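Long-range contact in beta-N-acetylglucosaminidase-like protein Glycoside hydrolase family 20 (Flavobacterium johnsoniae, PDB 6YHH), which probably hydrolyses terminal beta-linked N-acetylglucosamine residues from chitin-derived oligosaccharides, as a family 20 glycoside hydrolase of a bacterial chitin-degrading system: residues A[163-168]-A[501-506]. Residues are numbered along the deposited sequence; the frame is centred on the assembly and turned at random.
Sequences VKRNLD and LGLTHI
Arg-165 runs past the backbone of Leu-501 and Gly-502 to Thr-504, whose side chain it crosses at about a right angle. Its CB rests 3.4 Å from Leu-501 O, and CD comes within 3.3 Å of Gly-502 O. CG lies between the backbone N and the carbonyl carbon (chi1 62°), and from there the chain extends to NE, carrying the guanidinium past Gly-502. Thr-504 CG2 lies over one face of this group, offset toward its rim and 3.7 Å from Arg-165 NH1. Gly-502 adopts a positive phi of 92°, suited to glycine, and presents bare backbone to the arginine. Methyl groups of two leucines pack on helix carbonyl oxygens: Leu-503 CD2 is 3.6 Å from Arg-165 O, and Leu-501 CD1 3.7 Å from Asp-168 O.

No direct hydrogen bond joins the segments; two waters bridge them. One, in the guanidinium plane, accepts from Arg-165 NH1 at 2.9 Å and also bonds Thr-504 OG1. The other donates to both Asp-168 OD2 and Leu-501 O, the latter at 2.7 Å.

Arg-165 NE forms a salt bridge with Asp-461 OD2, which also accepts from Thr-504 N, and NH2 one with Asp-161; Asp-168 OD1 is salt-bridged to Arg-223, OD2 hydrogen-bonded to Tyr-219. Helix 160-172, the beta-alpha-beta crossover between barrel strands 146-152 and 177-184, thus meets the loop before helix 507-517; both aspartates, the NH1 water and the threonine methyl would limit guanidinium rotation.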
loop_
_atom_site.group_PDB
_atom_site.type_symbol
_atom_site.label_atom_id
_atom_site.label_comp_id
_atom_site.label_asym_id
_atom_site.label_seq_id
_atom_site.Cartn_x
_atom_site.Cartn_y
_atom_site.Cartn_z
ATOM N N VAL A 163 -8.900 2.476 4.153
ATOM C CA VAL A 163 -9.719 3.364 4.978
ATOM C C VAL A 163 -8.790 4.235 5.836
ATOM O O VAL A 163 -8.961 5.475 5.902
ATOM C CB VAL A 163 -10.667 2.527 5.864
ATOM C CG1 VAL A 163 -11.387 3.428 6.867
ATOM C CG2 VAL A 163 -11.654 1.750 5.008
ATOM N N LYS A 164 -7.789 3.622 6.477
ATOM C CA LYS A 164 -6.892 4.347 7.343
ATOM C C LYS A 164 -6.133 5.447 6.596
ATOM O O LYS A 164 -6.091 6.602 7.053
ATOM C CB LYS A 164 -5.915 3.436 8.076
ATOM C CG LYS A 164 -6.537 2.599 9.176
ATOM C CD LYS A 164 -5.514 1.730 9.839
ATOM C CE LYS A 164 -6.054 1.042 11.051
ATOM N NZ LYS A 164 -4.998 0.315 11.866
ATOM N N ARG A 165 -5.535 5.133 5.448
ATOM C CA ARG A 165 -4.736 6.179 4.812
ATOM C C ARG A 165 -5.640 7.281 4.311
ATOM O O ARG A 165 -5.214 8.485 4.186
ATOM C CB ARG A 165 -3.834 5.671 3.710
ATOM C CG ARG A 165 -4.501 5.034 2.504
ATOM C CD ARG A 165 -3.496 4.498 1.513
ATOM N NE ARG A 165 -4.101 3.954 0.317
ATOM C CZ ARG A 165 -4.275 2.650 0.046
ATOM N NH1 ARG A 165 -4.870 2.267 -1.048
ATOM N NH2 ARG A 165 -3.854 1.723 0.918
ATOM N N ASN A 166 -6.836 6.939 3.868
ATOM C CA ASN A 166 -7.749 7.995 3.421
ATOM C C ASN A 166 -8.201 8.910 4.587
ATOM O O ASN A 166 -8.413 10.074 4.365
ATOM C CB ASN A 166 -8.881 7.385 2.611
ATOM C CG ASN A 166 -8.445 7.166 1.176
ATOM O OD1 ASN A 166 -7.856 6.084 0.787
ATOM N ND2 ASN A 166 -8.647 8.171 0.394
ATOM N N LEU A 167 -8.350 8.365 5.783
ATOM C CA LEU A 167 -8.617 9.184 6.942
ATOM C C LEU A 167 -7.439 10.130 7.148
ATOM O O LEU A 167 -7.644 11.330 7.445
ATOM C CB LEU A 167 -8.835 8.300 8.190
ATOM C CG LEU A 167 -10.194 7.632 8.176
ATOM C CD1 LEU A 167 -10.297 6.487 9.231
ATOM C CD2 LEU A 167 -11.341 8.619 8.319
ATOM N N ASP A 168 -6.183 9.667 6.977
ATOM C CA ASP A 168 -5.048 10.611 7.074
ATOM C C ASP A 168 -5.149 11.701 6.014
ATOM O O ASP A 168 -4.833 12.870 6.311
ATOM C CB ASP A 168 -3.722 9.869 6.952
ATOM C CG ASP A 168 -3.417 9.021 8.200
ATOM O OD1 ASP A 168 -3.341 9.644 9.292
ATOM O OD2 ASP A 168 -3.231 7.835 8.076
ATOM N N LEU A 501 1.557 9.848 3.330
ATOM C CA LEU A 501 0.530 9.210 4.122
ATOM C C LEU A 501 0.116 7.851 3.480
ATOM O O LEU A 501 -0.808 7.192 3.948
ATOM C CB LEU A 501 -0.709 10.141 4.147
ATOM C CG LEU A 501 -0.411 11.524 4.719
ATOM C CD1 LEU A 501 -1.638 12.440 4.589
ATOM C CD2 LEU A 501 0.141 11.475 6.118
ATOM N N GLY A 502 0.839 7.413 2.463
ATOM C CA GLY A 502 0.584 6.129 1.807
ATOM C C GLY A 502 -0.347 6.199 0.632
ATOM O O GLY A 502 -0.635 5.174 -0.009
ATOM N N LEU A 503 -0.850 7.381 0.305
ATOM C CA LEU A 503 -1.812 7.459 -0.807
ATOM C C LEU A 503 -1.172 7.024 -2.110
ATOM O O LEU A 503 -0.003 7.318 -2.404
ATOM C CB LEU A 503 -2.407 8.920 -0.944
ATOM C CG LEU A 503 -3.587 9.273 -0.012
ATOM C CD1 LEU A 503 -4.720 8.335 0.164
ATOM C CD2 LEU A 503 -3.041 9.278 1.411
ATOM N N THR A 504 -1.904 6.295 -2.932
ATOM C CA THR A 504 -1.309 5.526 -4.035
ATOM C C THR A 504 -1.609 6.154 -5.360
ATOM O O THR A 504 -1.352 5.558 -6.398
ATOM C CB THR A 504 -1.870 4.100 -4.129
ATOM O OG1 THR A 504 -3.265 4.096 -4.510
ATOM C CG2 THR A 504 -1.763 3.332 -2.803
ATOM N N HIS A 505 -2.179 7.355 -5.363
ATOM C CA HIS A 505 -2.659 7.930 -6.633
ATOM C C HIS A 505 -1.589 8.037 -7.738
ATOM O O HIS A 505 -1.851 7.751 -8.898
ATOM C CB HIS A 505 -3.356 9.263 -6.430
ATOM C CG HIS A 505 -2.583 10.244 -5.626
ATOM N ND1 HIS A 505 -2.178 9.980 -4.336
ATOM C CD2 HIS A 505 -2.180 11.512 -5.897
ATOM C CE1 HIS A 505 -1.487 11.007 -3.884
ATOM N NE2 HIS A 505 -1.541 11.982 -4.784
ATOM N N ILE A 506 -0.386 8.398 -7.375
ATOM C CA ILE A 506 0.717 8.541 -8.332
ATOM C C ILE A 506 1.393 7.176 -8.506
ATOM O O ILE A 506 1.643 6.711 -9.644
ATOM C CB ILE A 506 1.738 9.627 -7.866
ATOM C CG1 ILE A 506 1.023 10.986 -7.701
ATOM C CG2 ILE A 506 2.828 9.785 -8.902
ATOM C CD1 ILE A 506 1.779 11.981 -6.866
HETATM O O HOH W 1 -5.719 3.176 -3.721
HETATM O O HOH W 2 -1.230 6.648 6.556
#